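PDB 4PET: extracellular solute-binding protein, family 7 from Colwellia psychrerythraea, which probably captures pyruvate, seen bound together with a calcium ion, in the periplasm and delivers it to a TRAP-type membrane transporter. Local coordinates for residues A[96-107]-A[174-182]; A[144-152]-A[265-276]. All blocks are in the same frame, centred on the assembly; numbering follows the deposited sequence.

Contact 1 of 2, residues A[96-107]-A[174-182]. With PYR (pyruvic acid), chain D.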
loop_
_atom_site.group_PDB
_atom_site.type_symbol
_atom_site.label_atom_id
_atom_site.label_comp_id
_atom_site.label_asym_id
_atom_site.label_seq_id
_atom_site.Cartn_x
_atom_site.Cartn_y
_atom_site.Cartn_z
ATOM N N TYR A 96 5.855 13.544 13.620
ATOM C CA TYR A 96 7.192 14.013 13.867
ATOM C C TYR A 96 7.281 15.536 14.062
ATOM O O TYR A 96 8.353 16.059 14.425
ATOM C CB TYR A 96 8.241 13.462 12.883
ATOM C CG TYR A 96 8.104 13.824 11.407
ATOM C CD1 TYR A 96 7.177 14.755 10.954
ATOM C CD2 TYR A 96 8.979 13.268 10.492
ATOM C CE1 TYR A 96 7.100 15.106 9.594
ATOM C CE2 TYR A 96 8.886 13.572 9.120
ATOM C CZ TYR A 96 7.943 14.499 8.692
ATOM O OH TYR A 96 7.857 14.820 7.373
ATOM N N TYR A 97 6.175 16.243 13.892
ATOM C CA TYR A 97 6.218 17.690 14.180
ATOM C C TYR A 97 6.350 17.902 15.696
ATOM O O TYR A 97 6.735 18.978 16.126
ATOM C CB TYR A 97 4.969 18.441 13.674
ATOM C CG TYR A 97 4.784 18.477 12.138
ATOM C CD1 TYR A 97 5.870 18.317 11.276
ATOM C CD2 TYR A 97 3.507 18.656 11.570
ATOM C CE1 TYR A 97 5.684 18.362 9.842
ATOM C CE2 TYR A 97 3.325 18.729 10.201
ATOM C CZ TYR A 97 4.407 18.577 9.344
ATOM O OH TYR A 97 4.184 18.623 7.982
ATOM N N TRP A 98 5.976 16.906 16.499
ATOM C CA TRP A 98 5.895 17.111 17.935
ATOM C C TRP A 98 7.160 16.710 18.654
ATOM O O TRP A 98 7.165 16.517 19.875
ATOM C CB TRP A 98 4.658 16.409 18.511
ATOM C CG TRP A 98 3.488 16.513 17.591
ATOM C CD1 TRP A 98 2.717 15.474 17.139
ATOM C CD2 TRP A 98 2.957 17.697 16.968
ATOM N NE1 TRP A 98 1.749 15.938 16.280
ATOM C CE2 TRP A 98 1.864 17.289 16.157
ATOM C CE3 TRP A 98 3.290 19.057 17.016
ATOM C CZ2 TRP A 98 1.114 18.201 15.378
ATOM C CZ3 TRP A 98 2.547 19.947 16.247
ATOM C CH2 TRP A 98 1.476 19.514 15.446
ATOM N N LYS A 99 8.259 16.634 17.919
ATOM C CA LYS A 99 9.484 16.154 18.527
ATOM C C LYS A 99 9.934 17.005 19.681
ATOM O O LYS A 99 10.492 16.485 20.652
ATOM C CB LYS A 99 10.604 15.916 17.479
ATOM C CG LYS A 99 11.179 17.142 16.843
ATOM C CD LYS A 99 12.250 16.783 15.811
ATOM C CE LYS A 99 12.751 18.034 15.062
ATOM N NZ LYS A 99 13.924 17.801 14.132
ATOM N N GLY A 100 9.690 18.308 19.604
ATOM C CA GLY A 100 9.959 19.184 20.724
ATOM C C GLY A 100 9.200 18.859 21.988
ATOM O O GLY A 100 9.667 19.179 23.082
ATOM N N LYS A 101 8.035 18.236 21.847
ATOM C CA LYS A 101 7.188 17.932 22.988
ATOM C C LYS A 101 7.538 16.579 23.549
ATOM O O LYS A 101 7.408 16.350 24.733
ATOM C CB LYS A 101 5.719 17.947 22.569
ATOM C CG LYS A 101 5.251 19.353 22.145
ATOM C CD LYS A 101 3.782 19.389 21.779
ATOM C CE LYS A 101 3.362 20.789 21.319
ATOM N NZ LYS A 101 3.371 21.790 22.418
ATOM N N ASN A 102 7.997 15.690 22.682
ATOM C CA ASN A 102 8.291 14.311 23.054
ATOM C C ASN A 102 8.984 13.679 21.866
ATOM O O ASN A 102 8.366 13.482 20.813
ATOM C CB ASN A 102 7.002 13.560 23.386
ATOM C CG ASN A 102 7.260 12.107 23.796
ATOM O OD1 ASN A 102 8.235 11.506 23.364
ATOM N ND2 ASN A 102 6.397 11.553 24.646
ATOM N N PHE A 103 10.281 13.421 21.991
ATOM C CA PHE A 103 11.042 12.932 20.835
ATOM C C PHE A 103 10.514 11.613 20.295
ATOM O O PHE A 103 10.752 11.280 19.125
ATOM C CB PHE A 103 12.551 12.819 21.106
ATOM C CG PHE A 103 12.902 12.301 22.464
ATOM C CD1 PHE A 103 12.615 10.993 22.828
ATOM C CD2 PHE A 103 13.551 13.130 23.383
ATOM C CE1 PHE A 103 12.953 10.517 24.096
ATOM C CE2 PHE A 103 13.894 12.666 24.647
ATOM C CZ PHE A 103 13.591 11.366 25.008
ATOM N N ASN A 104 9.763 10.869 21.108
ATOM C CA ASN A 104 9.248 9.573 20.627
ATOM C C ASN A 104 8.166 9.713 19.560
ATOM O O ASN A 104 7.905 8.765 18.802
ATOM C CB ASN A 104 8.801 8.685 21.793
ATOM C CG ASN A 104 9.987 8.164 22.582
ATOM O OD1 ASN A 104 11.014 7.826 21.991
ATOM N ND2 ASN A 104 9.879 8.138 23.907
ATOM N N THR A 105 7.581 10.900 19.450
ATOM C CA THR A 105 6.629 11.158 18.374
ATOM C C THR A 105 7.250 11.118 16.968
ATOM O O THR A 105 6.526 10.955 15.992
ATOM C CB THR A 105 5.911 12.507 18.547
ATOM O OG1 THR A 105 6.864 13.588 18.544
ATOM C CG2 THR A 105 5.089 12.502 19.833
HETATM N N MSE A 106 8.567 11.277 16.858
HETATM C CA MSE A 106 9.231 11.272 15.542
HETATM C C MSE A 106 9.103 9.955 14.767
HETATM O O MSE A 106 8.970 9.955 13.547
HETATM C CB MSE A 106 10.729 11.561 15.702
HETATM C CG MSE A 106 11.060 12.995 16.088
HETATM SE SE MSE A 106 12.982 13.299 15.972
HETATM C CE MSE A 106 13.583 12.226 17.488
ATOM N N PHE A 107 9.149 8.840 15.484
ATOM C CA PHE A 107 9.359 7.543 14.860
ATOM C C PHE A 107 8.095 6.930 14.236
ATOM O O PHE A 107 8.201 5.971 13.492
ATOM C CB PHE A 107 10.058 6.590 15.846
ATOM C CG PHE A 107 11.248 7.232 16.521
ATOM C CD1 PHE A 107 12.360 7.597 15.788
ATOM C CD2 PHE A 107 11.217 7.539 17.869
ATOM C CE1 PHE A 107 13.425 8.209 16.376
ATOM C CE2 PHE A 107 12.287 8.179 18.477
ATOM C CZ PHE A 107 13.381 8.506 17.742
ATOM N N ARG A 174 15.111 23.633 5.701
ATOM C CA ARG A 174 13.858 23.120 6.227
ATOM C C ARG A 174 13.759 21.614 6.005
ATOM O O ARG A 174 13.680 21.136 4.859
ATOM C CB ARG A 174 12.657 23.831 5.614
ATOM C CG ARG A 174 11.370 23.484 6.258
ATOM C CD ARG A 174 10.691 22.292 5.586
ATOM N NE ARG A 174 9.548 21.868 6.369
ATOM C CZ ARG A 174 8.900 20.720 6.237
ATOM N NH1 ARG A 174 9.251 19.841 5.322
ATOM N NH2 ARG A 174 7.892 20.447 7.046
ATOM N N ILE A 175 13.790 20.876 7.114
ATOM C CA ILE A 175 13.697 19.424 7.107
ATOM C C ILE A 175 13.275 18.979 8.521
ATOM O O ILE A 175 13.930 19.327 9.491
ATOM C CB ILE A 175 15.034 18.785 6.694
ATOM C CG1 ILE A 175 14.913 17.256 6.564
ATOM C CG2 ILE A 175 16.197 19.248 7.636
ATOM C CD1 ILE A 175 16.143 16.614 5.957
ATOM N N PRO A 176 12.159 18.239 8.627
ATOM C CA PRO A 176 11.641 17.811 9.934
ATOM C C PRO A 176 12.198 16.476 10.435
ATOM O O PRO A 176 13.048 15.811 9.789
ATOM C CB PRO A 176 10.149 17.684 9.672
ATOM C CG PRO A 176 10.089 17.182 8.203
ATOM C CD PRO A 176 11.300 17.759 7.518
ATOM N N GLY A 177 11.705 16.090 11.609
ATOM C CA GLY A 177 11.886 14.756 12.112
ATOM C C GLY A 177 13.320 14.414 12.383
ATOM O O GLY A 177 14.202 15.282 12.623
ATOM N N PHE A 178 13.563 13.119 12.339
ATOM C CA PHE A 178 14.837 12.591 12.746
ATOM C C PHE A 178 15.962 12.991 11.780
ATOM O O PHE A 178 17.111 13.163 12.209
ATOM C CB PHE A 178 14.768 11.072 12.895
ATOM C CG PHE A 178 15.892 10.522 13.724
ATOM C CD1 PHE A 178 15.929 10.738 15.090
ATOM C CD2 PHE A 178 16.923 9.827 13.145
ATOM C CE1 PHE A 178 16.980 10.243 15.861
ATOM C CE2 PHE A 178 17.956 9.325 13.904
ATOM C CZ PHE A 178 17.999 9.547 15.253
ATOM N N ALA A 179 15.643 13.141 10.492
ATOM C CA ALA A 179 16.669 13.586 9.533
ATOM C C ALA A 179 17.221 14.972 9.931
ATOM O O ALA A 179 18.404 15.275 9.739
ATOM C CB ALA A 179 16.124 13.598 8.103
ATOM N N GLY A 180 16.369 15.817 10.492
ATOM C CA GLY A 180 16.806 17.130 10.947
ATOM C C GLY A 180 17.875 17.008 12.009
ATOM O O GLY A 180 18.883 17.715 12.005
ATOM N N GLU A 181 17.662 16.072 12.927
ATOM C CA GLU A 181 18.626 15.808 13.986
ATOM C C GLU A 181 19.933 15.257 13.409
ATOM O O GLU A 181 21.024 15.565 13.894
ATOM C CB GLU A 181 18.053 14.809 15.008
ATOM C CG GLU A 181 16.706 15.200 15.556
ATOM C CD GLU A 181 16.779 16.437 16.403
ATOM O OE1 GLU A 181 17.469 16.380 17.448
ATOM O OE2 GLU A 181 16.179 17.464 16.008
ATOM N N VAL A 182 19.805 14.378 12.424
ATOM C CA VAL A 182 20.966 13.808 11.768
ATOM C C VAL A 182 21.822 14.891 11.085
ATOM O O VAL A 182 23.040 14.964 11.308
ATOM C CB VAL A 182 20.545 12.711 10.766
ATOM C CG1 VAL A 182 21.770 12.187 10.022
ATOM C CG2 VAL A 182 19.866 11.553 11.502
HETATM C C PYR D . 6.895 17.206 5.800
HETATM O O PYR D . 8.149 17.396 5.485
HETATM O OXT PYR D . 6.381 18.040 6.657
HETATM C CA PYR D . 6.128 16.204 5.168
HETATM O O3 PYR D . 6.696 15.253 4.470
HETATM C CB PYR D . 4.631 16.224 5.223
HETATM O O HOH W 1 9.792 17.777 13.184
HETATM O O HOH W 2 14.088 19.496 12.211
#
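K99 and Y96 both hold CG between the backbone N and the carbonyl carbon (chi1 70° and 63°), a choice that sends each side chain from the 96-107 loop onto the segment 174-182 around G177. From there the extended K99 chain carries its ammonium to the carbonyl oxygen of G177 (NZ to O 2.9 Å) and, sliding past E181 in the opposite direction, to that carboxylate, where NZ meets the anti lone pair of OE2 at 3.0 Å in a salt bridge. A water joins NZ to I175 O as well, so three acceptors surround the charge. With an alanine here, E181 would probably lose its counter-charge and the G177 carbonyl its lysine donor. P176 covers one face of the Y96 ring, its CB 4.1 Å from the ring centroid in a CH-pi contact, while G177 CA comes to 3.6 Å from Y96 CD2; a side chain at G177 would collide with this ring. Beyond the proline, R174 turns the edge of its guanidinium to pyruvate, NH1 to O and NH2 to OXT, the latter nearly straight at 175°. Y97 OH donates to the same OXT at 2.6 Å, and Y96 OH, close to the ligand carboxylate carbon, bonds E236. M106, a selenomethionine, brings SE to the edge of the F178 ring, a Met-aromatic contact, with its CE 3.7 Å from F178 CD1. Helix 301-321 packs against both M106 and F178, helix 323-353 covers F107, and strand 172-174 leads toward G177 from the six-stranded sheet.

Contact 2 of 2, residues A[144-152]-A[265-276]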
loop_
_atom_site.group_PDB
_atom_site.type_symbol
_atom_site.label_atom_id
_atom_site.label_comp_id
_atom_site.label_asym_id
_atom_site.label_seq_id
_atom_site.Cartn_x
_atom_site.Cartn_y
_atom_site.Cartn_z
ATOM N N SER A 144 -3.934 8.566 18.231
ATOM C CA SER A 144 -3.285 8.843 16.958
ATOM C C SER A 144 -3.454 7.658 16.044
ATOM O O SER A 144 -3.358 6.512 16.502
ATOM C CB SER A 144 -1.806 9.116 17.168
ATOM O OG SER A 144 -1.199 9.534 15.973
ATOM N N PHE A 145 -3.731 7.967 14.769
ATOM C CA PHE A 145 -4.008 6.992 13.695
ATOM C C PHE A 145 -3.241 7.386 12.441
ATOM O O PHE A 145 -3.025 8.598 12.211
ATOM C CB PHE A 145 -5.486 7.021 13.305
ATOM C CG PHE A 145 -6.420 6.683 14.425
ATOM C CD1 PHE A 145 -6.816 7.645 15.326
ATOM C CD2 PHE A 145 -6.943 5.404 14.539
ATOM C CE1 PHE A 145 -7.695 7.330 16.359
ATOM C CE2 PHE A 145 -7.823 5.081 15.555
ATOM C CZ PHE A 145 -8.192 6.033 16.474
ATOM N N PRO A 146 -2.837 6.391 11.618
ATOM C CA PRO A 146 -2.234 6.673 10.302
ATOM C C PRO A 146 -3.098 7.677 9.544
ATOM O O PRO A 146 -4.307 7.490 9.532
ATOM C CB PRO A 146 -2.243 5.292 9.617
ATOM C CG PRO A 146 -2.006 4.309 10.799
ATOM C CD PRO A 146 -2.882 4.936 11.899
ATOM N N GLY A 147 -2.503 8.714 8.936
ATOM C CA GLY A 147 -3.276 9.748 8.257
ATOM C C GLY A 147 -2.963 9.914 6.767
ATOM O O GLY A 147 -3.429 10.865 6.154
ATOM N N GLY A 148 -2.148 9.004 6.222
ATOM C CA GLY A 148 -1.833 8.943 4.804
ATOM C C GLY A 148 -0.342 8.896 4.525
ATOM O O GLY A 148 0.419 9.693 5.092
ATOM N N ASN A 149 0.077 8.004 3.612
ATOM C CA ASN A 149 1.481 7.924 3.241
ATOM C C ASN A 149 1.758 8.635 1.932
ATOM O O ASN A 149 0.956 8.553 1.000
ATOM C CB ASN A 149 1.919 6.480 3.085
ATOM C CG ASN A 149 3.312 6.248 3.560
ATOM O OD1 ASN A 149 4.259 6.510 2.846
ATOM N ND2 ASN A 149 3.450 5.749 4.772
ATOM N N THR A 150 2.910 9.293 1.870
ATOM C CA THR A 150 3.388 9.933 0.652
ATOM C C THR A 150 4.229 8.959 -0.185
ATOM O O THR A 150 4.556 9.217 -1.349
ATOM C CB THR A 150 4.255 11.166 1.001
ATOM O OG1 THR A 150 5.414 10.773 1.753
ATOM C CG2 THR A 150 3.437 12.182 1.826
ATOM N N GLY A 151 4.598 7.837 0.393
ATOM C CA GLY A 151 5.658 7.047 -0.206
ATOM C C GLY A 151 7.018 7.738 -0.037
ATOM O O GLY A 151 7.188 8.607 0.802
ATOM N N ASN A 152 8.005 7.292 -0.806
ATOM C CA ASN A 152 9.391 7.673 -0.573
ATOM C C ASN A 152 9.588 9.128 -1.026
ATOM O O ASN A 152 9.140 9.523 -2.114
ATOM C CB ASN A 152 10.299 6.750 -1.411
ATOM C CG ASN A 152 11.547 6.339 -0.670
ATOM O OD1 ASN A 152 12.317 7.183 -0.227
ATOM N ND2 ASN A 152 11.733 5.032 -0.495
HETATM N N MSE A 265 -11.084 6.855 8.794
HETATM C CA MSE A 265 -9.718 7.362 8.846
HETATM C C MSE A 265 -8.775 6.349 8.198
HETATM O O MSE A 265 -7.852 6.734 7.481
HETATM C CB MSE A 265 -9.260 7.670 10.285
HETATM C CG MSE A 265 -9.945 8.839 10.938
HETATM SE SE MSE A 265 -9.189 9.195 12.675
HETATM C CE MSE A 265 -9.851 7.642 13.609
ATOM N N LYS A 266 -8.995 5.060 8.451
ATOM C CA LYS A 266 -8.172 4.027 7.803
ATOM C C LYS A 266 -8.283 4.067 6.253
ATOM O O LYS A 266 -7.282 4.049 5.534
ATOM C CB LYS A 266 -8.555 2.641 8.330
ATOM C CG LYS A 266 -8.012 1.505 7.470
ATOM C CD LYS A 266 -8.314 0.182 8.119
ATOM C CE LYS A 266 -7.533 -0.018 9.395
ATOM N NZ LYS A 266 -7.827 -1.359 9.993
ATOM N N ALA A 267 -9.516 4.087 5.764
ATOM C CA ALA A 267 -9.767 4.129 4.325
ATOM C C ALA A 267 -9.174 5.390 3.718
ATOM O O ALA A 267 -8.495 5.312 2.701
ATOM C CB ALA A 267 -11.248 4.068 4.061
ATOM N N ALA A 268 -9.395 6.550 4.351
ATOM C CA ALA A 268 -8.872 7.812 3.787
ATOM C C ALA A 268 -7.362 7.776 3.756
ATOM O O ALA A 268 -6.749 8.279 2.845
ATOM C CB ALA A 268 -9.373 9.055 4.601
ATOM N N ALA A 269 -6.749 7.218 4.795
ATOM C CA ALA A 269 -5.303 7.162 4.885
ATOM C C ALA A 269 -4.690 6.234 3.817
ATOM O O ALA A 269 -3.701 6.579 3.180
ATOM C CB ALA A 269 -4.877 6.695 6.274
ATOM N N TYR A 270 -5.257 5.043 3.644
ATOM C CA TYR A 270 -4.767 4.162 2.615
ATOM C C TYR A 270 -4.919 4.799 1.235
ATOM O O TYR A 270 -3.994 4.770 0.447
ATOM C CB TYR A 270 -5.558 2.875 2.647
ATOM C CG TYR A 270 -5.039 1.812 3.600
ATOM C CD1 TYR A 270 -3.773 1.262 3.427
ATOM C CD2 TYR A 270 -5.845 1.315 4.608
ATOM C CE1 TYR A 270 -3.319 0.243 4.241
ATOM C CE2 TYR A 270 -5.413 0.262 5.424
ATOM C CZ TYR A 270 -4.157 -0.262 5.234
ATOM O OH TYR A 270 -3.745 -1.300 6.023
ATOM N N ASP A 271 -6.096 5.342 0.934
ATOM C CA ASP A 271 -6.313 5.993 -0.356
ATOM C C ASP A 271 -5.327 7.121 -0.581
ATOM O O ASP A 271 -4.942 7.369 -1.714
ATOM C CB ASP A 271 -7.699 6.595 -0.457
ATOM C CG ASP A 271 -8.756 5.597 -0.904
ATOM O OD1 ASP A 271 -8.440 4.555 -1.537
ATOM O OD2 ASP A 271 -9.938 5.879 -0.626
HETATM N N MSE A 272 -4.919 7.840 0.473
HETATM C CA MSE A 272 -3.956 8.927 0.247
HETATM C C MSE A 272 -2.607 8.447 -0.325
HETATM O O MSE A 272 -1.939 9.191 -1.047
HETATM C CB MSE A 272 -3.727 9.797 1.492
HETATM C CG MSE A 272 -3.298 11.222 1.145
HETATM SE SE MSE A 272 -2.357 12.115 2.591
HETATM C CE MSE A 272 -0.660 11.335 2.344
ATOM N N TYR A 273 -2.208 7.218 -0.000
ATOM C CA TYR A 273 -0.989 6.662 -0.546
ATOM C C TYR A 273 -1.179 6.362 -2.042
ATOM O O TYR A 273 -0.282 6.593 -2.842
ATOM C CB TYR A 273 -0.616 5.384 0.197
ATOM C CG TYR A 273 0.596 4.682 -0.373
ATOM C CD1 TYR A 273 1.714 5.398 -0.740
ATOM C CD2 TYR A 273 0.628 3.306 -0.519
ATOM C CE1 TYR A 273 2.828 4.774 -1.270
ATOM C CE2 TYR A 273 1.766 2.655 -1.067
ATOM C CZ TYR A 273 2.859 3.399 -1.417
ATOM O OH TYR A 273 3.989 2.773 -1.935
ATOM N N SER A 274 -2.332 5.797 -2.391
ATOM C CA SER A 274 -2.658 5.602 -3.800
ATOM C C SER A 274 -2.700 6.937 -4.535
ATOM O O SER A 274 -2.216 7.005 -5.644
ATOM C CB SER A 274 -3.983 4.884 -3.932
ATOM O OG SER A 274 -3.892 3.656 -3.233
ATOM N N GLN A 275 -3.265 7.986 -3.931
ATOM C CA GLN A 275 -3.273 9.306 -4.572
ATOM C C GLN A 275 -1.865 9.886 -4.685
ATOM O O GLN A 275 -1.519 10.480 -5.724
ATOM C CB GLN A 275 -4.173 10.319 -3.839
ATOM C CG GLN A 275 -4.493 11.586 -4.683
ATOM C CD GLN A 275 -5.329 12.634 -3.949
ATOM O OE1 GLN A 275 -5.603 12.515 -2.760
ATOM N NE2 GLN A 275 -5.717 13.683 -4.662
ATOM N N SER A 276 -1.061 9.751 -3.624
ATOM C CA SER A 276 0.320 10.221 -3.679
ATOM C C SER A 276 1.064 9.497 -4.802
ATOM O O SER A 276 1.859 10.113 -5.504
ATOM C CB SER A 276 1.093 10.003 -2.369
ATOM O OG SER A 276 0.523 10.736 -1.316
HETATM O O HOH W 3 -1.406 5.414 3.775
#
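Strand 142-149, at the border of the five-stranded sheet and leading toward the pyruvate pocket, is packed here against the long helix 255-290, a case of strand and helix lying almost parallel (13°) with axes only 5.7 Å apart. At the closest point the strand has G148 and the helix A269. G148 has no side chain to hold off the helix, and its CA makes a CA-H...O contact of 3.4 Å with A269 O; a CB would run into selenomethionine M272. That residue bends at chi3 (80°) to bring CE against the strand backbone, 3.3 Å from G148 C. A269 CB packs against P146 O at 3.4 Å. At the upstream end M265 lays its methyl squarely over the F145 ring, CE 3.4 Å from the centroid and 8° off the normal, with SE following obliquely in a Met-aromatic contact. A water accepts from N149 N and donates to A269 O, joining the two backbones. Further along, N149 O faces the helix: Y273 CA approaches it to 3.1 Å in a second CA-H...O contact, and S276 OG stands 3.2 Å away, though its proton may instead serve M272 O. The Y273 ring keeps its edge to N149 O and reaches G151 with CE1, 3.8 Å from CA. N149 OD1 accepts from G151 N in the carbonyl plane, forming an Asx turn, while its ND2 bonds E240 and T150 OG1 bonds Q153. Away from the strand, K266 pairs with D271 of a second subunit. A helix thus flanks the outermost strand of a mixed sheet in an alpha/beta solute-binding fold, glycine and alanine permitting an unusually close approach.

In the fold
Contacts 1 and 2 illustrate how one pocket draws on separate parts of a fold: their centres lie 20 Å apart, on opposite sides of the chain's centre, and their nearest atoms remain about 7 Å from each other. Pyruvate lies between them, touched directly by contact 1 alone. Y97 and R174 of contact 1 hydrogen-bond pyruvate and Y96 lines the pocket, whereas contact 2 acts at one remove, through Q153: the T150 side chain, about 5 Å from pyruvate, is hydrogen-bonded to this residue, which binds both pyruvate and calcium. E236, another calcium ligand, is held by Y96, and its side chain lies about 6 Å from that of T150. First-shell and second-shell contributions thus converge on one site that holds both pyruvate and calcium.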